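Local coordinates for alginate biosynthesis protein AlgX (Pseudomonas aeruginosa, PDB 4KNC) that takes part in the O-acetylation of the exopolysaccharide alginate and protects the polymer from degradation as it crosses the periplasm, at residues Asp43-Arg48 and Tyr144-His149; Ser190-Phe195 and Tyr207-Val212; Thr372-Asn377 and Phe412-Ile417. All blocks are in the same frame, centred on the assembly; numbering follows the deposited sequence.

Contact 1: residues Asp43-Arg48 and Tyr144-His149; sequences DDWLFR and YFKGDH
Trp45 lies against Lys146, their CA atoms 4.6 Å apart, and one backbone bond joins the two segments, from Leu46 N to Lys146 O at 3.2 Å, nearly straight at 167°. The rest of the contact is built round the lysine. Its CA stands over the middle of the six-membered ring of the Trp45 indole, 3.8 Å from the centroid and 9° off the normal, a CH-pi contact; farther along, Lys146 CG passes over the same face at 3.5 Å from Trp45 NE1. The indole crosses the lysine chain at about a right angle. Lys146 CG stands beside its backbone N (chi1 -67°), which starts the chain on its course over the indole; extended from there, it carries NZ to the carboxylate of Asp43, where NZ and OD2 form a salt bridge of 2.7 Å. OD2 also accepts the backbone N of Asp44 at 2.6 Å, and the two donors reach it from opposite faces of the carboxylate plane; Asp43 is nevertheless exposed and poorly ordered. At the far end of the indole, Trp45 CH2 lies obliquely 3.2 Å from Tyr144 O and touches Tyr144 CB. Arg48 NH2 comes within 3.9 Å of His149 CB, but the guanidinium is held by a salt bridge to Asp52 and a hydrogen bond to Phe34 O. Arg89 bonds to both Leu46 O and Phe145 O. Asp148 OD2 bonds to His150 ND1. The contact packs the turn into strand 46-48, with its first residue, against the loop bearing this inferred Asp-His pair of an SGNH-hydrolase-like active site.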
loop_
_atom_site.group_PDB
_atom_site.type_symbol
_atom_site.label_atom_id
_atom_site.label_comp_id
_atom_site.label_asym_id
_atom_site.label_seq_id
_atom_site.Cartn_x
_atom_site.Cartn_y
_atom_site.Cartn_z
ATOM N N ASP A 43 24.998 16.436 -11.558
ATOM C CA ASP A 43 25.303 16.652 -10.151
ATOM C C ASP A 43 25.395 15.279 -9.468
ATOM O O ASP A 43 25.976 14.345 -10.024
ATOM C CB ASP A 43 24.234 17.566 -9.528
ATOM C CG ASP A 43 24.525 17.927 -8.088
ATOM O OD1 ASP A 43 25.393 18.794 -7.844
ATOM O OD2 ASP A 43 23.876 17.332 -7.201
ATOM N N ASP A 44 24.815 15.145 -8.283
ATOM C CA ASP A 44 24.800 13.872 -7.579
ATOM C C ASP A 44 23.489 13.107 -7.837
ATOM O O ASP A 44 23.115 12.218 -7.060
ATOM C CB ASP A 44 24.968 14.106 -6.077
ATOM C CG ASP A 44 26.401 14.398 -5.682
ATOM O OD1 ASP A 44 27.249 14.598 -6.582
ATOM O OD2 ASP A 44 26.676 14.426 -4.461
ATOM N N TRP A 45 22.780 13.460 -8.906
ATOM C CA TRP A 45 21.582 12.706 -9.278
ATOM C C TRP A 45 21.952 11.298 -9.760
ATOM O O TRP A 45 22.856 11.118 -10.578
ATOM C CB TRP A 45 20.735 13.466 -10.311
ATOM C CG TRP A 45 19.897 14.530 -9.661
ATOM C CD1 TRP A 45 20.303 15.783 -9.290
ATOM C CD2 TRP A 45 18.529 14.415 -9.250
ATOM N NE1 TRP A 45 19.266 16.458 -8.696
ATOM C CE2 TRP A 45 18.165 15.640 -8.659
ATOM C CE3 TRP A 45 17.571 13.399 -9.341
ATOM C CZ2 TRP A 45 16.886 15.877 -8.150
ATOM C CZ3 TRP A 45 16.298 13.636 -8.841
ATOM C CH2 TRP A 45 15.968 14.866 -8.257
ATOM N N LEU A 46 21.277 10.303 -9.200
ATOM C CA LEU A 46 21.336 8.946 -9.716
ATOM C C LEU A 46 19.920 8.532 -10.135
ATOM O O LEU A 46 18.938 8.972 -9.533
ATOM C CB LEU A 46 21.850 7.973 -8.645
ATOM C CG LEU A 46 23.244 8.150 -8.035
ATOM C CD1 LEU A 46 23.574 6.947 -7.132
ATOM C CD2 LEU A 46 24.326 8.328 -9.109
ATOM N N PHE A 47 19.811 7.697 -11.164
ATOM C CA PHE A 47 18.516 7.129 -11.514
ATOM C C PHE A 47 18.649 5.622 -11.628
ATOM O O PHE A 47 19.711 5.120 -11.975
ATOM C CB PHE A 47 18.023 7.682 -12.847
ATOM C CG PHE A 47 17.579 9.117 -12.789
ATOM C CD1 PHE A 47 18.510 10.144 -12.727
ATOM C CD2 PHE A 47 16.218 9.442 -12.808
ATOM C CE1 PHE A 47 18.092 11.476 -12.690
ATOM C CE2 PHE A 47 15.799 10.764 -12.772
ATOM C CZ PHE A 47 16.742 11.782 -12.708
ATOM N N ARG A 48 17.569 4.907 -11.335
ATOM C CA ARG A 48 17.491 3.475 -11.591
ATOM C C ARG A 48 16.817 3.262 -12.935
ATOM O O ARG A 48 15.761 3.808 -13.175
ATOM C CB ARG A 48 16.666 2.797 -10.502
ATOM C CG ARG A 48 17.148 3.119 -9.091
ATOM C CD ARG A 48 16.123 2.649 -8.092
ATOM N NE ARG A 48 14.925 3.483 -8.131
ATOM C CZ ARG A 48 13.850 3.280 -7.374
ATOM N NH1 ARG A 48 13.812 2.257 -6.539
ATOM N NH2 ARG A 48 12.808 4.101 -7.456
ATOM N N TYR A 144 11.855 15.143 -6.229
ATOM C CA TYR A 144 12.518 13.977 -5.612
ATOM C C TYR A 144 13.877 14.272 -4.989
ATOM O O TYR A 144 14.586 15.173 -5.436
ATOM C CB TYR A 144 12.716 12.876 -6.655
ATOM C CG TYR A 144 11.514 11.970 -6.819
ATOM C CD1 TYR A 144 11.219 11.009 -5.855
ATOM C CD2 TYR A 144 10.674 12.072 -7.934
ATOM C CE1 TYR A 144 10.125 10.172 -5.985
ATOM C CE2 TYR A 144 9.568 11.232 -8.078
ATOM C CZ TYR A 144 9.302 10.287 -7.091
ATOM O OH TYR A 144 8.224 9.443 -7.194
ATOM N N PHE A 145 14.254 13.500 -3.969
ATOM C CA PHE A 145 15.636 13.518 -3.500
ATOM C C PHE A 145 16.563 13.077 -4.638
ATOM O O PHE A 145 16.167 12.284 -5.505
ATOM C CB PHE A 145 15.839 12.626 -2.262
ATOM C CG PHE A 145 15.276 13.207 -0.978
ATOM C CD1 PHE A 145 15.992 14.156 -0.248
ATOM C CD2 PHE A 145 14.031 12.804 -0.503
ATOM C CE1 PHE A 145 15.471 14.691 0.935
ATOM C CE2 PHE A 145 13.506 13.325 0.672
ATOM C CZ PHE A 145 14.234 14.271 1.397
ATOM N N LYS A 146 17.788 13.603 -4.621
ATOM C CA LYS A 146 18.833 13.307 -5.610
ATOM C C LYS A 146 19.162 11.833 -5.764
ATOM O O LYS A 146 19.370 11.353 -6.877
ATOM C CB LYS A 146 20.132 14.042 -5.246
ATOM C CG LYS A 146 20.034 15.553 -5.373
ATOM C CD LYS A 146 21.346 16.224 -4.964
ATOM C CE LYS A 146 21.342 17.694 -5.312
ATOM N NZ LYS A 146 22.646 18.310 -4.956
ATOM N N GLY A 147 19.241 11.127 -4.641
ATOM C CA GLY A 147 19.698 9.748 -4.650
ATOM C C GLY A 147 18.829 8.865 -3.774
ATOM O O GLY A 147 19.325 7.976 -3.088
ATOM N N ASP A 148 17.519 9.116 -3.799
ATOM C CA ASP A 148 16.587 8.372 -2.960
ATOM C C ASP A 148 15.262 8.193 -3.696
ATOM O O ASP A 148 14.990 8.898 -4.664
ATOM C CB ASP A 148 16.369 9.094 -1.625
ATOM C CG ASP A 148 15.690 8.215 -0.589
ATOM O OD1 ASP A 148 16.336 7.270 -0.076
ATOM O OD2 ASP A 148 14.514 8.476 -0.265
ATOM N N HIS A 149 14.454 7.245 -3.230
ATOM C CA HIS A 149 13.167 6.938 -3.851
ATOM C C HIS A 149 11.992 7.744 -3.260
ATOM O O HIS A 149 10.881 7.686 -3.768
ATOM C CB HIS A 149 12.883 5.425 -3.751
ATOM C CG HIS A 149 12.810 4.914 -2.344
ATOM N ND1 HIS A 149 13.910 4.874 -1.510
ATOM C CD2 HIS A 149 11.777 4.410 -1.624
ATOM C CE1 HIS A 149 13.553 4.379 -0.336
ATOM N NE2 HIS A 149 12.266 4.086 -0.380
#

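Contact 2: residues Ser190-Phe195 and Tyr207-Val212; sequences SKLGTF and YATQYV
Ser190 lies over one face of the Tyr211 ring, its CA 3.9 Å from the ring plane and displaced from the centre to one side, with CB 3.3 Å from Tyr211 CE2. The tyrosine has CG beside its own backbone N (chi1 -76°), a setting that brings the ring back across the neighbouring strand. These two form a non-hydrogen-bonded antiparallel pair. Next to them, Lys191 and Gln210 make the hydrogen-bonded pair, Lys191 N to Gln210 O at 2.6 Å and Gln210 N to Lys191 O at 2.7 Å. Their side chains leave from the other face of the ribbon and end on different partners: Gln210 OE1 accepts the backbone N of Lys146, while Lys191 NZ bonds to Tyr249 OH. Past the pairing, Leu192 reaches across with CD1 at 3.4 Å from Tyr207 O, and Thr209 CG2 lies 3.6 Å from Lys191 O. Where the strands part, a water accepts from Gly193 N at 2.8 Å and donates to Ala208 O at 3.1 Å, with a weak bond to Lys191 O as well. Gly193 is the N-cap of helix 194-203. The ribbon thus combines a solvent-facing side at Ser190 and Tyr211 with a polar side near the inferred triad, where the ion pair of Lys191 NZ with Asp148 OD2 is long and weak: the ammonium lies beside the triad without a close salt bridge to it.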
loop_
_atom_site.group_PDB
_atom_site.type_symbol
_atom_site.label_atom_id
_atom_site.label_comp_id
_atom_site.label_asym_id
_atom_site.label_seq_id
_atom_site.Cartn_x
_atom_site.Cartn_y
_atom_site.Cartn_z
ATOM N N SER A 190 17.160 15.667 7.101
ATOM C CA SER A 190 18.392 15.149 6.538
ATOM C C SER A 190 18.143 13.822 5.837
ATOM O O SER A 190 17.471 12.947 6.377
ATOM C CB SER A 190 19.429 14.941 7.639
ATOM O OG SER A 190 18.987 13.951 8.549
ATOM N N LYS A 191 18.702 13.657 4.645
ATOM C CA LYS A 191 18.634 12.352 3.996
ATOM C C LYS A 191 19.884 12.012 3.209
ATOM O O LYS A 191 20.301 12.754 2.321
ATOM C CB LYS A 191 17.413 12.236 3.076
ATOM C CG LYS A 191 17.248 10.801 2.535
ATOM C CD LYS A 191 15.883 10.560 1.941
ATOM C CE LYS A 191 14.813 10.510 3.011
ATOM N NZ LYS A 191 14.740 9.176 3.638
ATOM N N LEU A 192 20.492 10.886 3.554
ATOM C CA LEU A 192 21.526 10.313 2.714
ATOM C C LEU A 192 20.775 9.238 1.944
ATOM O O LEU A 192 20.287 8.276 2.536
ATOM C CB LEU A 192 22.655 9.703 3.562
ATOM C CG LEU A 192 23.758 8.960 2.794
ATOM C CD1 LEU A 192 24.437 9.900 1.809
ATOM C CD2 LEU A 192 24.789 8.304 3.725
ATOM N N GLY A 193 20.646 9.423 0.635
ATOM C CA GLY A 193 19.738 8.603 -0.148
ATOM C C GLY A 193 20.123 7.145 -0.267
ATOM O O GLY A 193 21.311 6.813 -0.280
ATOM N N THR A 194 19.121 6.272 -0.379
ATOM C CA THR A 194 19.371 4.842 -0.578
ATOM C C THR A 194 20.145 4.517 -1.860
ATOM O O THR A 194 20.890 3.537 -1.911
ATOM C CB THR A 194 18.063 4.021 -0.579
ATOM O OG1 THR A 194 17.215 4.470 -1.645
ATOM C CG2 THR A 194 17.336 4.160 0.753
ATOM N N PHE A 195 19.978 5.321 -2.905
ATOM C CA PHE A 195 20.678 5.016 -4.157
ATOM C C PHE A 195 22.154 5.326 -3.935
ATOM O O PHE A 195 23.023 4.621 -4.442
ATOM C CB PHE A 195 20.188 5.849 -5.364
ATOM C CG PHE A 195 18.700 5.739 -5.666
ATOM C CD1 PHE A 195 17.860 4.934 -4.916
ATOM C CD2 PHE A 195 18.155 6.470 -6.712
ATOM C CE1 PHE A 195 16.492 4.855 -5.205
ATOM C CE2 PHE A 195 16.783 6.400 -7.010
ATOM C CZ PHE A 195 15.958 5.588 -6.253
ATOM N N TYR A 207 28.570 10.145 -1.296
ATOM C CA TYR A 207 27.688 11.249 -1.680
ATOM C C TYR A 207 27.243 12.069 -0.464
ATOM O O TYR A 207 27.141 11.557 0.655
ATOM C CB TYR A 207 26.474 10.739 -2.479
ATOM C CG TYR A 207 26.803 10.106 -3.831
ATOM C CD1 TYR A 207 27.068 8.736 -3.940
ATOM C CD2 TYR A 207 26.838 10.872 -4.992
ATOM C CE1 TYR A 207 27.369 8.151 -5.175
ATOM C CE2 TYR A 207 27.131 10.299 -6.227
ATOM C CZ TYR A 207 27.395 8.941 -6.313
ATOM O OH TYR A 207 27.683 8.384 -7.539
ATOM N N ALA A 208 26.985 13.351 -0.691
ATOM C CA ALA A 208 26.576 14.249 0.385
ATOM C C ALA A 208 25.178 13.941 0.901
ATOM O O ALA A 208 24.263 13.672 0.119
ATOM C CB ALA A 208 26.637 15.697 -0.084
ATOM N N THR A 209 25.022 13.993 2.221
ATOM C CA THR A 209 23.704 13.969 2.838
ATOM C C THR A 209 22.940 15.222 2.429
ATOM O O THR A 209 23.479 16.324 2.480
ATOM C CB THR A 209 23.810 13.972 4.362
ATOM O OG1 THR A 209 24.554 12.831 4.777
ATOM C CG2 THR A 209 22.424 13.947 5.011
ATOM N N GLN A 210 21.691 15.049 2.018
ATOM C CA GLN A 210 20.843 16.186 1.663
ATOM C C GLN A 210 20.080 16.724 2.869
ATOM O O GLN A 210 19.614 15.962 3.719
ATOM C CB GLN A 210 19.831 15.780 0.593
ATOM C CG GLN A 210 20.281 16.011 -0.828
ATOM C CD GLN A 210 19.120 15.933 -1.814
ATOM O OE1 GLN A 210 18.705 14.844 -2.218
ATOM N NE2 GLN A 210 18.598 17.090 -2.207
ATOM N N TYR A 211 19.940 18.041 2.931
ATOM C CA TYR A 211 19.158 18.679 3.979
ATOM C C TYR A 211 18.108 19.540 3.320
ATOM O O TYR A 211 18.450 20.499 2.646
ATOM C CB TYR A 211 20.050 19.546 4.864
ATOM C CG TYR A 211 20.883 18.726 5.813
ATOM C CD1 TYR A 211 22.074 18.146 5.401
ATOM C CD2 TYR A 211 20.460 18.502 7.114
ATOM C CE1 TYR A 211 22.832 17.376 6.277
ATOM C CE2 TYR A 211 21.205 17.734 7.989
ATOM C CZ TYR A 211 22.382 17.176 7.570
ATOM O OH TYR A 211 23.111 16.417 8.458
ATOM N N VAL A 212 16.836 19.179 3.491
ATOM C CA VAL A 212 15.734 19.944 2.911
ATOM C C VAL A 212 14.806 20.464 4.000
ATOM O O VAL A 212 14.913 20.063 5.164
ATOM C CB VAL A 212 14.907 19.091 1.921
ATOM C CG1 VAL A 212 15.780 18.635 0.768
ATOM C CG2 VAL A 212 14.288 17.880 2.631
HETATM O O HOH W 1 21.888 11.705 -0.480
#

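Contact 3: residues Thr372-Asn377 and Phe412-Ile417; sequences TIWYMN and FLSLEI
Ile373 and Phe412 meet at about a right angle on the buried side of this strand pair, Ile373 CG2 lying at the edge of the phenyl ring, 4.1 Å from Phe412 CD1. Leu415 joins them, its CD1 4.2 Å from Ile373 CG1. The Phe412 ring folds along its own strand, chi1 179° placing CG opposite the backbone N, and Ser414 N sits above the centre of one face. The strands run antiparallel, 160° between their directions, and the pairing slips at a classic beta bulge: Leu413 N and Ser414 N both donate to Trp374 O, at 2.7 and 3.0 Å. This pair forms the middle of a four-stranded antiparallel sheet in the C-terminal carbohydrate-binding module, flanked by strands 338-343 and 380-386. The opposite face is the more solvent-exposed: Thr372, Trp374 and Glu416 are partly exposed, beside a buried Ser414. There Trp374 CD1 approaches Ser414 OG at 3.2 Å, and Glu416 OE2 lies in the indole plane at its edge, accepting a weak bond from Trp374 NE1 at 3.3 Å with the carboxylate turned 76° from the ring. At the exposed end, Met376 bends at chi2 and brings CE to 3.4 Å from Phe412 O, its sulfur resting near Leu413 CD1.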
loop_
_atom_site.group_PDB
_atom_site.type_symbol
_atom_site.label_atom_id
_atom_site.label_comp_id
_atom_site.label_asym_id
_atom_site.label_seq_id
_atom_site.Cartn_x
_atom_site.Cartn_y
_atom_site.Cartn_z
ATOM N N THR A 372 -2.960 -24.503 5.572
ATOM C CA THR A 372 -3.300 -25.556 4.634
ATOM C C THR A 372 -4.780 -25.829 4.750
ATOM O O THR A 372 -5.298 -25.978 5.852
ATOM C CB THR A 372 -2.486 -26.840 4.878
ATOM O OG1 THR A 372 -1.095 -26.507 4.880
ATOM C CG2 THR A 372 -2.752 -27.837 3.768
ATOM N N ILE A 373 -5.452 -25.866 3.601
ATOM C CA ILE A 373 -6.889 -26.057 3.536
ATOM C C ILE A 373 -7.220 -27.331 2.769
ATOM O O ILE A 373 -6.967 -27.410 1.565
ATOM C CB ILE A 373 -7.568 -24.876 2.813
ATOM C CG1 ILE A 373 -7.396 -23.580 3.610
ATOM C CG2 ILE A 373 -9.011 -25.174 2.625
ATOM C CD1 ILE A 373 -6.124 -22.774 3.266
ATOM N N TRP A 374 -7.780 -28.320 3.468
ATOM C CA TRP A 374 -8.163 -29.597 2.863
ATOM C C TRP A 374 -9.646 -29.631 2.530
ATOM O O TRP A 374 -10.491 -29.139 3.304
ATOM C CB TRP A 374 -7.861 -30.782 3.795
ATOM C CG TRP A 374 -6.410 -31.102 3.950
ATOM C CD1 TRP A 374 -5.572 -30.648 4.926
ATOM C CD2 TRP A 374 -5.620 -31.950 3.106
ATOM N NE1 TRP A 374 -4.308 -31.155 4.739
ATOM C CE2 TRP A 374 -4.312 -31.957 3.628
ATOM C CE3 TRP A 374 -5.891 -32.697 1.958
ATOM C CZ2 TRP A 374 -3.277 -32.685 3.040
ATOM C CZ3 TRP A 374 -4.861 -33.423 1.380
ATOM C CH2 TRP A 374 -3.576 -33.411 1.919
ATOM N N TYR A 375 -9.953 -30.262 1.400
ATOM C CA TYR A 375 -11.323 -30.453 0.963
ATOM C C TYR A 375 -11.710 -31.932 0.996
ATOM O O TYR A 375 -10.848 -32.804 1.076
ATOM C CB TYR A 375 -11.506 -29.861 -0.435
ATOM C CG TYR A 375 -11.177 -28.388 -0.481
ATOM C CD1 TYR A 375 -12.077 -27.444 -0.005
ATOM C CD2 TYR A 375 -9.959 -27.941 -0.975
ATOM C CE1 TYR A 375 -11.784 -26.096 -0.033
ATOM C CE2 TYR A 375 -9.654 -26.592 -1.007
ATOM C CZ TYR A 375 -10.573 -25.676 -0.534
ATOM O OH TYR A 375 -10.284 -24.334 -0.558
ATOM N N MET A 376 -13.007 -32.201 0.930
ATOM C CA MET A 376 -13.549 -33.558 1.023
ATOM C C MET A 376 -13.117 -34.486 -0.119
ATOM O O MET A 376 -13.431 -35.674 -0.105
ATOM C CB MET A 376 -15.077 -33.512 1.106
ATOM C CG MET A 376 -15.624 -32.745 2.307
ATOM S SD MET A 376 -15.901 -33.750 3.777
ATOM C CE MET A 376 -16.549 -32.531 4.921
ATOM N N ASN A 377 -12.392 -33.945 -1.095
ATOM C CA ASN A 377 -11.933 -34.713 -2.249
ATOM C C ASN A 377 -10.422 -34.947 -2.241
ATOM O O ASN A 377 -9.827 -35.290 -3.263
ATOM C CB ASN A 377 -12.323 -33.978 -3.526
ATOM C CG ASN A 377 -11.939 -32.522 -3.482
ATOM O OD1 ASN A 377 -10.758 -32.184 -3.476
ATOM N ND2 ASN A 377 -12.935 -31.646 -3.426
ATOM N N PHE A 412 -15.241 -27.888 2.241
ATOM C CA PHE A 412 -14.226 -27.733 3.275
ATOM C C PHE A 412 -14.150 -28.959 4.190
ATOM O O PHE A 412 -15.171 -29.466 4.665
ATOM C CB PHE A 412 -14.513 -26.476 4.098
ATOM C CG PHE A 412 -13.535 -26.239 5.222
ATOM C CD1 PHE A 412 -12.275 -25.727 4.968
ATOM C CD2 PHE A 412 -13.887 -26.517 6.535
ATOM C CE1 PHE A 412 -11.371 -25.507 6.006
ATOM C CE2 PHE A 412 -12.998 -26.298 7.574
ATOM C CZ PHE A 412 -11.732 -25.791 7.308
ATOM N N LEU A 413 -12.936 -29.448 4.418
ATOM C CA LEU A 413 -12.734 -30.496 5.398
ATOM C C LEU A 413 -11.902 -29.998 6.569
ATOM O O LEU A 413 -12.285 -30.170 7.725
ATOM C CB LEU A 413 -12.055 -31.711 4.783
ATOM C CG LEU A 413 -11.625 -32.666 5.900
ATOM C CD1 LEU A 413 -12.828 -33.456 6.436
ATOM C CD2 LEU A 413 -10.517 -33.579 5.438
ATOM N N SER A 414 -10.760 -29.378 6.288
ATOM C CA SER A 414 -9.928 -28.925 7.407
ATOM C C SER A 414 -9.061 -27.691 7.162
ATOM O O SER A 414 -8.739 -27.345 6.026
ATOM C CB SER A 414 -9.054 -30.074 7.932
ATOM O OG SER A 414 -7.857 -30.174 7.187
ATOM N N LEU A 415 -8.706 -27.030 8.259
ATOM C CA LEU A 415 -7.702 -25.986 8.253
ATOM C C LEU A 415 -6.586 -26.358 9.222
ATOM O O LEU A 415 -6.846 -26.693 10.386
ATOM C CB LEU A 415 -8.294 -24.631 8.648
ATOM C CG LEU A 415 -7.235 -23.552 8.942
ATOM C CD1 LEU A 415 -6.474 -23.167 7.685
ATOM C CD2 LEU A 415 -7.842 -22.315 9.597
ATOM N N GLU A 416 -5.350 -26.278 8.728
ATOM C CA GLU A 416 -4.161 -26.622 9.486
ATOM C C GLU A 416 -3.197 -25.454 9.465
ATOM O O GLU A 416 -3.125 -24.718 8.479
ATOM C CB GLU A 416 -3.457 -27.833 8.868
ATOM C CG GLU A 416 -4.247 -29.122 8.889
ATOM C CD GLU A 416 -3.501 -30.265 8.210
ATOM O OE1 GLU A 416 -3.801 -31.437 8.515
ATOM O OE2 GLU A 416 -2.615 -29.991 7.371
ATOM N N ILE A 417 -2.424 -25.301 10.532
ATOM C CA ILE A 417 -1.506 -24.175 10.612
ATOM C C ILE A 417 -0.062 -24.570 10.949
ATOM O O ILE A 417 0.215 -25.119 12.010
ATOM C CB ILE A 417 -2.023 -23.105 11.597
ATOM C CG1 ILE A 417 -3.307 -22.483 11.046
ATOM C CG2 ILE A 417 -0.953 -22.041 11.847
ATOM C CD1 ILE A 417 -3.812 -21.306 11.825
#

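From the N terminus, the chain passes through 43-48, runs on through several helices and strand 80-85, and returns at 144-149, so contact 1 closes a loop of 95 residues, nearly half of it helical. Contact 2 follows in series, closing a short loop of 11 residues that holds most of helix 194-203. The two touch, with centres about 9 Å apart: Gly147 O probably accepts from Phe195 N, and Arg48 packs on the Phe195 ring, tying both segments of contact 1 to the start of that helix. Contact 3 closes a 34-residue loop in the carbohydrate-binding module, its nearest atoms about 32 Å from contact 1. None of the three nests or crosses.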